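Local coordinates for protein DJ-1 homolog D (Arabidopsis thaliana, PDB 4OGG) that belongs to the DJ-1/PfpI family and joins two related domains of that family in a single chain, each with a largely parallel sheet flanked by helices, at residues V5-G10 / Y16-P21; A24-A27 / T31-T34. One frame throughout, in Å; residues are numbered along the deposited sequence.

How the contacts relate
Contacts 1 and 2 are successive steps of one beta-alpha-beta crossover: strand 3-8 leads into helix 15-27, which returns to strand 30-35 beside the first strand. Their centres are about 9 Å apart. Two probable hydrogen bonds join the strands, Val5 N to Thr31 O at 2.7 Å and Ile7 N to His33 O at 2.8 Å, while Ile7 CD1 packs on Val32 CG1 at 3.5 Å. Contact 1 lies at the early turns of the helix, contact 2 at its last turn. Glu17, on the helix segment of contact 1, has OE2 close to OZ3 of the modified cysteine at position 118, which places this end of the helix near that residue.

Contact 1: V5-G10 / Y16-P21; sequences VLILCG and YEVMVP
Ile7 and Cys9, two residues apart on the same side of the chain, present their side chains to Val18, where the first strand of a beta-alpha-beta unit packs on its helix. The methyl CG2 of Val18 meets both, lying 3.9 Å from Cys9 SG and 4.3 Å from Ile7 CG2. Val18 chi1 of 55° places CG1 between the backbone N and the carbonyl carbon, leaving CG2 anti to the N and facing this pair. Cys9 SG is folded beside its own backbone N (chi1 -55°), next to the Ile7 branch. The longer arm of Ile7 reaches out to the helix: CD1 comes to 4.1 Å from Val18 O and 4.4 Å from Pro21 C, so this methyl rests on the helix backbone. Pro21 has its CB directed toward the strand, and its N, lacking a hydrogen, makes no bond to the preceding turn, where the helix is kinked. No hydrogen bond crosses the interface, and the touching residues are all buried, so the evidence is for apolar contact over a modest 137 Å². Within the sheet, strand 3-8 runs between strands 30-35 and 82-85; Val20 meets Ile180 of helix 176-186, and Met19 meets Tyr209 of helix 208-221.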
# COMPACT_ATOMS: atom_id res chain seq x y z
N VAL C 5 -18.28 29.66 8.17
CA VAL C 5 -17.24 29.05 8.98
C VAL C 5 -15.97 28.79 8.18
O VAL C 5 -16.03 28.48 6.99
CB VAL C 5 -17.74 27.72 9.58
CG1 VAL C 5 -16.59 26.95 10.21
CG2 VAL C 5 -18.82 28.00 10.62
N LEU C 6 -14.83 28.91 8.84
CA LEU C 6 -13.54 28.67 8.21
C LEU C 6 -12.93 27.39 8.80
O LEU C 6 -12.97 27.18 10.01
CB LEU C 6 -12.59 29.85 8.48
CG LEU C 6 -11.20 29.79 7.85
CD1 LEU C 6 -11.33 29.86 6.34
CD2 LEU C 6 -10.35 30.94 8.37
N ILE C 7 -12.38 26.54 7.94
CA ILE C 7 -11.74 25.31 8.40
C ILE C 7 -10.25 25.45 8.10
O ILE C 7 -9.85 25.70 6.96
CB ILE C 7 -12.30 24.04 7.70
CG1 ILE C 7 -13.79 23.87 8.03
CG2 ILE C 7 -11.52 22.81 8.16
CD1 ILE C 7 -14.41 22.59 7.46
N LEU C 8 -9.44 25.30 9.14
CA LEU C 8 -7.99 25.41 9.03
C LEU C 8 -7.41 24.05 8.62
O LEU C 8 -7.24 23.16 9.45
CB LEU C 8 -7.40 25.85 10.37
CG LEU C 8 -5.89 25.94 10.52
CD1 LEU C 8 -5.30 26.86 9.47
CD2 LEU C 8 -5.56 26.44 11.92
N CYS C 9 -7.11 23.92 7.33
CA CYS C 9 -6.59 22.67 6.78
C CYS C 9 -5.07 22.63 6.62
O CYS C 9 -4.39 23.66 6.68
CB CYS C 9 -7.23 22.40 5.41
SG CYS C 9 -9.03 22.37 5.42
N GLY C 10 -4.56 21.42 6.41
CA GLY C 10 -3.14 21.22 6.22
C GLY C 10 -2.89 19.85 5.62
O GLY C 10 -3.79 19.01 5.60
N TYR C 16 -11.45 12.20 7.95
CA TYR C 16 -12.79 12.36 8.51
C TYR C 16 -12.95 13.72 9.19
O TYR C 16 -13.99 14.37 9.07
CB TYR C 16 -13.10 11.29 9.56
CG TYR C 16 -13.53 9.94 9.05
CD1 TYR C 16 -14.02 9.76 7.76
CD2 TYR C 16 -13.51 8.83 9.90
CE1 TYR C 16 -14.48 8.52 7.32
CE2 TYR C 16 -13.98 7.59 9.48
CZ TYR C 16 -14.46 7.44 8.20
OH TYR C 16 -14.93 6.21 7.80
N GLU C 17 -11.92 14.13 9.90
CA GLU C 17 -11.96 15.37 10.66
C GLU C 17 -12.09 16.65 9.85
O GLU C 17 -12.41 17.71 10.39
CB GLU C 17 -10.76 15.40 11.61
CG GLU C 17 -10.98 14.43 12.77
CD GLU C 17 -9.71 13.98 13.44
OE1 GLU C 17 -8.80 14.80 13.65
OE2 GLU C 17 -9.63 12.78 13.80
N VAL C 18 -11.84 16.57 8.55
CA VAL C 18 -12.04 17.75 7.72
C VAL C 18 -13.34 17.59 6.93
O VAL C 18 -14.16 18.51 6.88
CB VAL C 18 -10.86 17.99 6.72
CG1 VAL C 18 -10.60 16.76 5.87
CG2 VAL C 18 -11.18 19.20 5.83
N MET C 19 -13.54 16.42 6.34
CA MET C 19 -14.73 16.20 5.53
C MET C 19 -16.07 16.16 6.25
O MET C 19 -17.04 16.71 5.75
CB MET C 19 -14.57 14.93 4.68
CG MET C 19 -15.58 14.84 3.54
SD MET C 19 -15.54 16.29 2.45
CE MET C 19 -14.38 15.75 1.18
N VAL C 20 -16.13 15.53 7.42
CA VAL C 20 -17.40 15.46 8.13
C VAL C 20 -17.91 16.86 8.49
O VAL C 20 -19.03 17.22 8.16
CB VAL C 20 -17.31 14.57 9.39
CG1 VAL C 20 -18.64 14.58 10.14
CG2 VAL C 20 -16.99 13.13 8.98
N PRO C 21 -17.08 17.68 9.17
CA PRO C 21 -17.59 19.01 9.50
C PRO C 21 -17.82 19.87 8.25
O PRO C 21 -18.75 20.67 8.20
CB PRO C 21 -16.52 19.58 10.43
CG PRO C 21 -15.27 18.89 9.98
CD PRO C 21 -15.75 17.47 9.76

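Contact 2: A24-A27 / T31-T34; sequences ALQA and TVHT
Val32 carries the strand's side of this contact, meeting Leu25 and Gln26 in the last turn of helix 15-27. Here the helix of the beta-alpha-beta unit packs its end on the returning strand 30-35, the outermost strand of its sheet within this chain. Thr31, which precedes Val32, gives the nearest backbone approach, 5.8 Å between Thr31 CA and Gln26 CA, but its CB points away from the helix. At Val32 the direction reverses. Chi1 of -175° puts CG1 anti to the backbone N and so CG2 beside it, and CG2 fits against two neighbouring helix residues: it lies 3.8 Å from Leu25 CB and also 3.8 Å from Gln26 CG. The Gln26 chain crosses Val32 obliquely, its CG passing 4.1 Å from Val32 CB. His33 turns to the other face of the sheet, where ND1 is hydrogen-bonded to Tyr80 OH. Thr34 returns to the face used by Val32, but its side chain packs on Ile7 and Cys9. Behind the Val32 contact, Leu25 extends the apolar layer to Phe183 and Val184 of helix 176-186. With 150 Å² buried and no hydrogen bond between the segments, the chemistry implies a join made by van der Waals and hydrophobic contact, to which partly exposed Gln26 lends a methylene.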
# COMPACT_ATOMS: atom_id res chain seq x y z
N ALA C 24 -21.16 18.37 6.78
CA ALA C 24 -22.26 18.43 7.73
C ALA C 24 -22.70 19.88 7.92
O ALA C 24 -23.88 20.20 7.83
CB ALA C 24 -21.84 17.84 9.07
N LEU C 25 -21.73 20.76 8.19
CA LEU C 25 -22.05 22.17 8.40
C LEU C 25 -22.74 22.76 7.18
O LEU C 25 -23.70 23.52 7.31
CB LEU C 25 -20.77 22.95 8.72
CG LEU C 25 -20.10 22.55 10.04
CD1 LEU C 25 -18.86 23.40 10.24
CD2 LEU C 25 -21.06 22.73 11.22
N GLN C 26 -22.27 22.40 5.99
CA GLN C 26 -22.90 22.89 4.77
C GLN C 26 -24.33 22.37 4.69
O GLN C 26 -25.25 23.10 4.32
CB GLN C 26 -22.10 22.45 3.54
CG GLN C 26 -20.85 23.28 3.31
CD GLN C 26 -20.12 22.88 2.05
OE1 GLN C 26 -19.39 21.89 2.03
NE2 GLN C 26 -20.31 23.65 0.99
N ALA C 27 -24.52 21.10 5.03
CA ALA C 27 -25.85 20.51 4.98
C ALA C 27 -26.81 21.27 5.90
O ALA C 27 -28.01 21.32 5.64
CB ALA C 27 -25.80 19.04 5.38
N THR C 31 -22.15 28.32 5.34
CA THR C 31 -21.19 28.46 4.25
C THR C 31 -19.84 28.12 4.86
O THR C 31 -19.46 28.70 5.88
CB THR C 31 -21.16 29.89 3.69
OG1 THR C 31 -22.42 30.18 3.07
CG2 THR C 31 -20.04 30.05 2.67
N VAL C 32 -19.12 27.20 4.24
CA VAL C 32 -17.82 26.78 4.77
C VAL C 32 -16.67 26.98 3.79
O VAL C 32 -16.74 26.56 2.63
CB VAL C 32 -17.83 25.29 5.18
CG1 VAL C 32 -16.50 24.92 5.84
CG2 VAL C 32 -18.99 25.02 6.13
N HIS C 33 -15.61 27.62 4.27
CA HIS C 33 -14.42 27.86 3.46
C HIS C 33 -13.26 27.07 4.05
O HIS C 33 -13.12 26.96 5.26
CB HIS C 33 -14.08 29.35 3.46
CG HIS C 33 -15.01 30.18 2.64
ND1 HIS C 33 -14.93 31.56 2.57
CD2 HIS C 33 -16.04 29.83 1.83
CE1 HIS C 33 -15.87 32.01 1.76
NE2 HIS C 33 -16.55 30.99 1.29
N THR C 34 -12.43 26.52 3.17
CA THR C 34 -11.28 25.73 3.61
C THR C 34 -10.00 26.35 3.07
O THR C 34 -9.90 26.65 1.89
CB THR C 34 -11.38 24.29 3.09
OG1 THR C 34 -11.54 24.31 1.67
CG2 THR C 34 -12.57 23.58 3.73